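Putative modification methylase (Thermus thermophilus, PDB 2ZIF) probably methylates DNA cytosine at its N4 amino group with S-adenosyl-L-methionine as the methyl donor, as an N4-type methyltransferase of a restriction system. Local coordinates at residues S40-V45 with G236-D241; F220-A225 with L250-R255. All blocks are in the same frame, centred on the assembly; numbering follows the deposited sequence.

Contact 1: S40-V45 with G236-D241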
ATOM      1  N   SER B  40      -9.261 -25.612   8.588  1.00 44.68           N
ATOM      2  CA  SER B  40      -8.393 -26.699   8.150  1.00 44.54           C
ATOM      3  C   SER B  40      -7.157 -26.216   7.376  1.00 44.47           C
ATOM      4  O   SER B  40      -6.391 -27.025   6.864  1.00 45.64           O
ATOM      5  CB  SER B  40      -9.183 -27.686   7.279  1.00 44.45           C
ATOM      6  OG  SER B  40      -9.727 -27.059   6.130  1.00 43.40           O
ATOM      7  N   VAL B  41      -6.964 -24.902   7.287  1.00 42.55           N
ATOM      8  CA  VAL B  41      -5.818 -24.349   6.564  1.00 41.41           C
ATOM      9  C   VAL B  41      -4.992 -23.438   7.462  1.00 39.53           C
ATOM     10  O   VAL B  41      -5.530 -22.637   8.224  1.00 38.68           O
ATOM     11  CB  VAL B  41      -6.270 -23.548   5.313  1.00 43.01           C
ATOM     12  CG1 VAL B  41      -5.056 -22.939   4.608  1.00 43.27           C
ATOM     13  CG2 VAL B  41      -7.033 -24.459   4.368  1.00 41.85           C
ATOM     14  N   HIS B  42      -3.677 -23.560   7.361  1.00 38.83           N
ATOM     15  CA  HIS B  42      -2.783 -22.759   8.185  1.00 40.64           C
ATOM     16  C   HIS B  42      -2.227 -21.524   7.496  1.00 39.41           C
ATOM     17  O   HIS B  42      -2.013 -20.501   8.134  1.00 41.01           O
ATOM     18  CB  HIS B  42      -1.621 -23.627   8.649  1.00 43.75           C
ATOM     19  CG  HIS B  42      -2.054 -24.930   9.238  1.00 47.00           C
ATOM     20  ND1 HIS B  42      -2.606 -25.028  10.496  1.00 47.44           N
ATOM     21  CD2 HIS B  42      -2.066 -26.179   8.721  1.00 46.32           C
ATOM     22  CE1 HIS B  42      -2.938 -26.284  10.728  1.00 48.65           C
ATOM     23  NE2 HIS B  42      -2.620 -27.002   9.666  1.00 47.61           N
ATOM     24  N   LEU B  43      -2.001 -21.615   6.191  1.00 38.58           N
ATOM     25  CA  LEU B  43      -1.424 -20.499   5.466  1.00 36.75           C
ATOM     26  C   LEU B  43      -1.881 -20.442   4.022  1.00 35.04           C
ATOM     27  O   LEU B  43      -1.905 -21.458   3.331  1.00 36.90           O
ATOM     28  CB  LEU B  43       0.108 -20.618   5.484  1.00 36.06           C
ATOM     29  CG  LEU B  43       1.016 -19.394   5.259  1.00 37.91           C
ATOM     30  CD1 LEU B  43       2.340 -19.839   4.620  1.00 35.86           C
ATOM     31  CD2 LEU B  43       0.344 -18.380   4.381  1.00 35.73           C
ATOM     32  N   VAL B  44      -2.244 -19.249   3.565  1.00 33.74           N
ATOM     33  CA  VAL B  44      -2.621 -19.061   2.170  1.00 32.60           C
ATOM     34  C   VAL B  44      -1.675 -18.056   1.489  1.00 31.70           C
ATOM     35  O   VAL B  44      -1.546 -16.917   1.930  1.00 30.86           O
ATOM     36  CB  VAL B  44      -4.057 -18.530   2.021  1.00 33.47           C
ATOM     37  CG1 VAL B  44      -4.303 -18.103   0.576  1.00 30.44           C
ATOM     38  CG2 VAL B  44      -5.059 -19.608   2.423  1.00 34.84           C
ATOM     39  N   VAL B  45      -0.983 -18.497   0.442  1.00 30.19           N
ATOM     40  CA  VAL B  45      -0.123 -17.601  -0.326  1.00 28.34           C
ATOM     41  C   VAL B  45      -0.650 -17.641  -1.756  1.00 29.03           C
ATOM     42  O   VAL B  45      -0.788 -18.719  -2.353  1.00 26.50           O
ATOM     43  CB  VAL B  45       1.347 -18.041  -0.350  1.00 27.48           C
ATOM     44  CG1 VAL B  45       2.157 -17.027  -1.164  1.00 24.34           C
ATOM     45  CG2 VAL B  45       1.887 -18.146   1.061  1.00 25.44           C
ATOM     46  N   GLY B 236       4.659 -29.397   8.066  1.00 35.15           N
ATOM     47  CA  GLY B 236       3.486 -30.205   8.340  1.00 35.75           C
ATOM     48  C   GLY B 236       2.157 -29.495   8.121  1.00 37.55           C
ATOM     49  O   GLY B 236       1.123 -30.148   7.951  1.00 39.13           O
ATOM     50  N   ASP B 237       2.168 -28.165   8.118  1.00 36.61           N
ATOM     51  CA  ASP B 237       0.942 -27.407   7.913  1.00 37.58           C
ATOM     52  C   ASP B 237       0.412 -27.499   6.503  1.00 37.18           C
ATOM     53  O   ASP B 237       1.062 -28.035   5.604  1.00 39.26           O
ATOM     54  CB  ASP B 237       1.149 -25.932   8.240  1.00 39.90           C
ATOM     55  CG  ASP B 237       1.335 -25.686   9.711  1.00 43.92           C
ATOM     56  OD1 ASP B 237       0.599 -26.300  10.516  1.00 46.83           O
ATOM     57  OD2 ASP B 237       2.207 -24.871  10.061  1.00 45.49           O
ATOM     58  N   VAL B 238      -0.781 -26.952   6.317  1.00 36.52           N
ATOM     59  CA  VAL B 238      -1.434 -26.933   5.019  1.00 34.80           C
ATOM     60  C   VAL B 238      -1.315 -25.533   4.426  1.00 33.24           C
ATOM     61  O   VAL B 238      -1.732 -24.552   5.042  1.00 31.18           O
ATOM     62  CB  VAL B 238      -2.927 -27.317   5.150  1.00 34.38           C
ATOM     63  CG1 VAL B 238      -3.641 -27.131   3.812  1.00 34.45           C
ATOM     64  CG2 VAL B 238      -3.038 -28.764   5.608  1.00 32.24           C
ATOM     65  N   VAL B 239      -0.719 -25.444   3.244  1.00 33.50           N
ATOM     66  CA  VAL B 239      -0.561 -24.162   2.575  1.00 33.94           C
ATOM     67  C   VAL B 239      -1.533 -24.112   1.400  1.00 34.02           C
ATOM     68  O   VAL B 239      -1.591 -25.035   0.588  1.00 32.68           O
ATOM     69  CB  VAL B 239       0.896 -23.965   2.100  1.00 36.78           C
ATOM     70  CG1 VAL B 239       1.036 -22.647   1.326  1.00 34.32           C
ATOM     71  CG2 VAL B 239       1.824 -23.952   3.316  1.00 33.99           C
ATOM     72  N   LEU B 240      -2.309 -23.037   1.321  1.00 33.35           N
ATOM     73  CA  LEU B 240      -3.301 -22.913   0.261  1.00 34.70           C
ATOM     74  C   LEU B 240      -3.056 -21.785  -0.733  1.00 35.13           C
ATOM     75  O   LEU B 240      -2.629 -20.698  -0.363  1.00 35.68           O
ATOM     76  CB  LEU B 240      -4.685 -22.696   0.880  1.00 35.68           C
ATOM     77  CG  LEU B 240      -5.972 -23.132   0.168  1.00 36.65           C
ATOM     78  CD1 LEU B 240      -7.150 -22.542   0.932  1.00 38.22           C
ATOM     79  CD2 LEU B 240      -6.024 -22.677  -1.261  1.00 36.59           C
ATOM     80  N   ASP B 241      -3.340 -22.067  -2.000  1.00 35.56           N
ATOM     81  CA  ASP B 241      -3.258 -21.082  -3.067  1.00 34.96           C
ATOM     82  C   ASP B 241      -4.480 -21.381  -3.928  1.00 34.42           C
ATOM     83  O   ASP B 241      -4.486 -22.352  -4.688  1.00 34.52           O
ATOM     84  CB  ASP B 241      -1.994 -21.244  -3.918  1.00 35.20           C
ATOM     85  CG  ASP B 241      -1.839 -20.120  -4.933  1.00 35.83           C
ATOM     86  OD1 ASP B 241      -2.872 -19.528  -5.309  1.00 32.35           O
ATOM     87  OD2 ASP B 241      -0.697 -19.829  -5.361  1.00 35.58           O
TER

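Contact 2: F220-A225 with L250-R255. With SAM (S-adenosylmethionine), chain D.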
ATOM      1  N   PHE B 220       4.914 -14.503  -9.568  1.00 49.43           N
ATOM      2  CA  PHE B 220       6.022 -14.495  -8.627  1.00 43.07           C
ATOM      3  C   PHE B 220       6.961 -15.700  -8.623  1.00 38.13           C
ATOM      4  O   PHE B 220       6.553 -16.827  -8.884  1.00 35.86           O
ATOM      5  CB  PHE B 220       5.496 -14.217  -7.203  1.00 40.37           C
ATOM      6  CG  PHE B 220       4.547 -15.263  -6.665  1.00 39.58           C
ATOM      7  CD1 PHE B 220       4.953 -16.581  -6.482  1.00 39.83           C
ATOM      8  CD2 PHE B 220       3.264 -14.912  -6.275  1.00 36.48           C
ATOM      9  CE1 PHE B 220       4.088 -17.529  -5.912  1.00 37.59           C
ATOM     10  CE2 PHE B 220       2.402 -15.850  -5.708  1.00 36.03           C
ATOM     11  CZ  PHE B 220       2.817 -17.157  -5.527  1.00 34.63           C
ATOM     12  N   PRO B 221       8.250 -15.455  -8.322  1.00 35.01           N
ATOM     13  CA  PRO B 221       9.336 -16.438  -8.250  1.00 34.21           C
ATOM     14  C   PRO B 221       9.138 -17.473  -7.136  1.00 34.28           C
ATOM     15  O   PRO B 221       8.430 -17.229  -6.157  1.00 34.68           O
ATOM     16  CB  PRO B 221      10.571 -15.577  -7.977  1.00 31.08           C
ATOM     17  CG  PRO B 221      10.212 -14.264  -8.542  1.00 32.72           C
ATOM     18  CD  PRO B 221       8.785 -14.099  -8.126  1.00 31.85           C
ATOM     19  N   LEU B 222       9.796 -18.616  -7.294  1.00 33.50           N
ATOM     20  CA  LEU B 222       9.732 -19.695  -6.330  1.00 33.89           C
ATOM     21  C   LEU B 222      10.352 -19.220  -5.022  1.00 33.65           C
ATOM     22  O   LEU B 222       9.883 -19.562  -3.941  1.00 32.97           O
ATOM     23  CB  LEU B 222      10.517 -20.906  -6.843  1.00 34.81           C
ATOM     24  CG  LEU B 222       9.939 -22.323  -6.716  1.00 36.97           C
ATOM     25  CD1 LEU B 222      11.106 -23.326  -6.780  1.00 33.90           C
ATOM     26  CD2 LEU B 222       9.163 -22.489  -5.408  1.00 34.28           C
ATOM     27  N   GLU B 223      11.411 -18.428  -5.133  1.00 32.82           N
ATOM     28  CA  GLU B 223      12.109 -17.927  -3.963  1.00 35.27           C
ATOM     29  C   GLU B 223      11.220 -17.076  -3.054  1.00 33.10           C
ATOM     30  O   GLU B 223      11.338 -17.149  -1.831  1.00 27.77           O
ATOM     31  CB  GLU B 223      13.336 -17.119  -4.391  1.00 37.90           C
ATOM     32  CG  GLU B 223      14.428 -17.049  -3.331  1.00 44.93           C
ATOM     33  CD  GLU B 223      15.586 -16.141  -3.743  1.00 51.33           C
ATOM     34  OE1 GLU B 223      15.951 -16.131  -4.945  1.00 51.26           O
ATOM     35  OE2 GLU B 223      16.137 -15.446  -2.859  1.00 54.35           O
ATOM     36  N   LEU B 224      10.341 -16.273  -3.651  1.00 33.32           N
ATOM     37  CA  LEU B 224       9.433 -15.419  -2.876  1.00 34.31           C
ATOM     38  C   LEU B 224       8.360 -16.267  -2.202  1.00 33.95           C
ATOM     39  O   LEU B 224       7.903 -15.960  -1.104  1.00 34.25           O
ATOM     40  CB  LEU B 224       8.784 -14.358  -3.778  1.00 33.50           C
ATOM     41  CG  LEU B 224       7.696 -13.433  -3.201  1.00 37.26           C
ATOM     42  CD1 LEU B 224       7.614 -12.145  -4.003  1.00 38.45           C
ATOM     43  CD2 LEU B 224       6.346 -14.131  -3.229  1.00 40.24           C
ATOM     44  N   ALA B 225       7.958 -17.346  -2.859  1.00 33.57           N
ATOM     45  CA  ALA B 225       6.947 -18.208  -2.279  1.00 32.65           C
ATOM     46  C   ALA B 225       7.568 -19.015  -1.143  1.00 31.28           C
ATOM     47  O   ALA B 225       7.009 -19.089  -0.051  1.00 31.16           O
ATOM     48  CB  ALA B 225       6.364 -19.137  -3.350  1.00 32.19           C
ATOM     49  N   LEU B 250       2.416 -24.118  -4.464  1.00 34.02           N
ATOM     50  CA  LEU B 250       2.339 -25.541  -4.144  1.00 35.09           C
ATOM     51  C   LEU B 250       3.753 -26.107  -4.065  1.00 36.16           C
ATOM     52  O   LEU B 250       4.126 -26.741  -3.079  1.00 38.83           O
ATOM     53  CB  LEU B 250       1.547 -26.284  -5.224  1.00 34.20           C
ATOM     54  CG  LEU B 250       0.168 -25.709  -5.579  1.00 35.70           C
ATOM     55  CD1 LEU B 250      -0.497 -26.627  -6.601  1.00 36.02           C
ATOM     56  CD2 LEU B 250      -0.698 -25.570  -4.331  1.00 30.46           C
ATOM     57  N   ILE B 251       4.543 -25.867  -5.105  1.00 35.69           N
ATOM     58  CA  ILE B 251       5.917 -26.350  -5.144  1.00 36.76           C
ATOM     59  C   ILE B 251       6.726 -25.843  -3.941  1.00 36.89           C
ATOM     60  O   ILE B 251       7.429 -26.618  -3.288  1.00 35.51           O
ATOM     61  CB  ILE B 251       6.596 -25.925  -6.472  1.00 38.37           C
ATOM     62  CG1 ILE B 251       5.940 -26.671  -7.635  1.00 38.80           C
ATOM     63  CG2 ILE B 251       8.087 -26.212  -6.427  1.00 37.26           C
ATOM     64  CD1 ILE B 251       6.397 -26.207  -9.002  1.00 41.95           C
ATOM     65  N   ALA B 252       6.607 -24.547  -3.647  1.00 36.24           N
ATOM     66  CA  ALA B 252       7.312 -23.932  -2.524  1.00 35.17           C
ATOM     67  C   ALA B 252       6.933 -24.589  -1.202  1.00 36.02           C
ATOM     68  O   ALA B 252       7.774 -24.781  -0.333  1.00 37.28           O
ATOM     69  CB  ALA B 252       7.005 -22.440  -2.458  1.00 32.27           C
ATOM     70  N   ALA B 253       5.660 -24.923  -1.045  1.00 38.41           N
ATOM     71  CA  ALA B 253       5.208 -25.558   0.183  1.00 38.12           C
ATOM     72  C   ALA B 253       5.828 -26.951   0.296  1.00 38.79           C
ATOM     73  O   ALA B 253       6.406 -27.302   1.327  1.00 38.46           O
ATOM     74  CB  ALA B 253       3.689 -25.649   0.192  1.00 36.19           C
ATOM     75  N   ALA B 254       5.729 -27.732  -0.776  1.00 39.69           N
ATOM     76  CA  ALA B 254       6.266 -29.092  -0.777  1.00 40.85           C
ATOM     77  C   ALA B 254       7.777 -29.169  -0.554  1.00 40.58           C
ATOM     78  O   ALA B 254       8.247 -29.971   0.257  1.00 42.33           O
ATOM     79  CB  ALA B 254       5.889 -29.801  -2.079  1.00 41.65           C
ATOM     80  N   ARG B 255       8.543 -28.345  -1.258  1.00 39.89           N
ATOM     81  CA  ARG B 255       9.992 -28.370  -1.095  1.00 40.18           C
ATOM     82  C   ARG B 255      10.400 -28.139   0.357  1.00 39.89           C
ATOM     83  O   ARG B 255      11.502 -28.511   0.764  1.00 39.82           O
ATOM     84  CB  ARG B 255      10.650 -27.321  -2.000  1.00 42.42           C
ATOM     85  CG  ARG B 255      10.523 -27.631  -3.494  1.00 42.20           C
ATOM     86  CD  ARG B 255      10.861 -26.425  -4.361  1.00 44.15           C
ATOM     87  NE  ARG B 255      12.234 -25.966  -4.176  1.00 46.02           N
ATOM     88  CZ  ARG B 255      13.315 -26.671  -4.498  1.00 47.60           C
ATOM     89  NH1 ARG B 255      14.523 -26.167  -4.285  1.00 48.80           N
ATOM     90  NH2 ARG B 255      13.193 -27.878  -5.038  1.00 49.72           N
TER
HETATM   91  N   SAM D 298       1.666 -17.524  -8.876  1.00 68.08           N
HETATM   92  CA  SAM D 298       0.930 -18.475  -9.717  1.00 68.09           C
HETATM   93  C   SAM D 298       1.742 -19.510 -10.513  1.00 69.06           C
HETATM   94  O   SAM D 298       1.256 -19.971 -11.551  1.00 70.35           O
HETATM   95  OXT SAM D 298       2.846 -19.837 -10.061  1.00 70.26           O
HETATM   96  CB  SAM D 298       0.017 -17.754 -10.744  1.00 66.66           C
HETATM   97  CG  SAM D 298      -1.593 -17.394 -10.066  1.00 65.33           C
HETATM   98  SD  SAM D 298      -2.451 -16.318 -11.285  1.00 63.90           S
HETATM   99  CE  SAM D 298      -1.958 -14.628 -10.815  1.00 64.00           C
HETATM  100  C5' SAM D 298      -4.209 -16.483 -10.918  1.00 64.76           C
HETATM  101  C4' SAM D 298      -4.822 -17.836 -11.314  1.00 63.84           C
HETATM  102  O4' SAM D 298      -6.187 -17.902 -10.951  1.00 64.88           O
HETATM  103  C3' SAM D 298      -4.751 -18.189 -12.814  1.00 64.64           C
HETATM  104  O3' SAM D 298      -3.900 -19.297 -13.075  1.00 64.38           O
HETATM  105  C2' SAM D 298      -6.218 -18.291 -13.230  1.00 64.32           C
HETATM  106  O2' SAM D 298      -6.456 -19.398 -14.102  1.00 62.88           O
HETATM  107  C1' SAM D 298      -6.903 -18.641 -11.907  1.00 65.26           C
HETATM  108  N9  SAM D 298      -8.307 -18.219 -11.759  1.00 67.11           N
HETATM  109  C8  SAM D 298      -8.997 -17.144 -12.207  1.00 67.77           C
HETATM  110  N7  SAM D 298     -10.281 -17.135 -11.825  1.00 68.41           N
HETATM  111  C5  SAM D 298     -10.459 -18.293 -11.062  1.00 67.95           C
HETATM  112  C6  SAM D 298     -11.482 -18.922 -10.360  1.00 67.34           C
HETATM  113  N6  SAM D 298     -12.733 -18.393 -10.292  1.00 67.53           N
HETATM  114  N1  SAM D 298     -11.263 -20.111  -9.699  1.00 67.97           N
HETATM  115  C2  SAM D 298     -10.038 -20.679  -9.735  1.00 67.84           C
HETATM  116  N3  SAM D 298      -8.994 -20.135 -10.391  1.00 66.65           N
HETATM  117  C4  SAM D 298      -9.220 -18.960 -11.034  1.00 67.46           C

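Contact 1: S40-V45 with G236-D241
L43 and V44 pair with V239 and L240 as parallel strands in the core sheet of the Rossmann-like methyltransferase fold. Strand 238-241 runs straight into the DPFAGTG loop of the S-adenosylmethionine site, and strand 41-46 into the SPPY motif of amino-methyltransferases. The ladder starts at V238 O, which takes two donors, H42 N and L43 N, each at 3.2 Å. Next, L240 N gives a short bond to L43 O (2.6 Å, 164° at the hydrogen), and V45 N reaches L240 O at 2.9 Å.

L240 is worth following outward. Its CB sits 3.5 Å from V44 CG2, with V41 CG1 on another side. With CG anti to the backbone N (chi1 -152°), the chain then runs alongside V44, both pointing the same way, and crosses V41 at about a right angle. At the tip, CD1 of L240 lies 3.9 Å from V41 CG2 and equally near V44 CG2. Helix 65-86 covers this face, L86 against L240 and V83 against V44. L43 and V239 look out of the other face, where their contact is looser, L43 CB to V239 CG2 at 4.3 Å.

At the C-terminal end D241 stays beside V45 O while its carboxylate bonds T46 and T249. At the other end D237 crosses H42 at about a right angle. Its OD2 is held by R180 and by F234 N, while D237 OD1 lies over one face of the H42 ring, 3.1 Å from its plane and over its centre, with the carboxylate and ring planes 41° apart.

Contact 2: F220-A225 with L250-R255
The helix that follows the DPFAGTG cofactor loop, 248-255, packs here against the first turn of helix 222-232, with A225 and A252 facing each other. Their CB atoms meet at 3.5 Å, and with nothing larger than a methyl on either one the backbones come close, CA to CA 5.7 Å. L222 closes the interface beside them. Its CD2 lies over A252, 3.7 Å from A252 CB, and reaches I251 CG2 at 4.0 Å. The other branch, CD1, touches R255 NE at 3.9 Å, the leucine crossing the arginine at about a right angle. A bend at chi3 (61°) places R255 NE there, beside L222 CD1 and within a salt bridge to E226, while NH2 bonds the carbonyl of E280.

Just ahead of P221, the N-cap of its helix, F220 turns to the cofactor instead. One face of its ring receives the amino nitrogen N of S-adenosylmethionine, 3.5 Å above the plane and offset toward the rim, with F220 CZ nearest to that N at 3.6 Å. That approach would suit a positively charged amino group. Replacing the ring by an alanine is likely to strip the amino group of its aromatic neighbour and open a gap beside T248 and T249, which the ring also touches.

T248, itself a cofactor ligand, is packed by L222 and A225 as well. Helix 267-280 lies against I251 and A254 through F277 and touches L222 through E280, while W136 of strand 129-137 backs P221 and L224.

The two contacts lie in one methylase domain with their centres 13 Å apart, and their segments alternate along the chain: 40-45, 220-225, 236-241, 250-255. Helix 222-232 leads into strand 238-241, and that strand, through the cofactor loop, into helix 248-255. Contact 1 pairs two strands, and contact 2 packs two helices beside that sheet. They touch directly where V239 CB meets A253 CB at 3.8 Å. Strand 259-264 then returns parallel beside 238-241, completing a beta-alpha-beta unit. The result brings the C-terminal end of the strand pair, around D241, and F220, just ahead of helix 222-232, to the same S-adenosylmethionine.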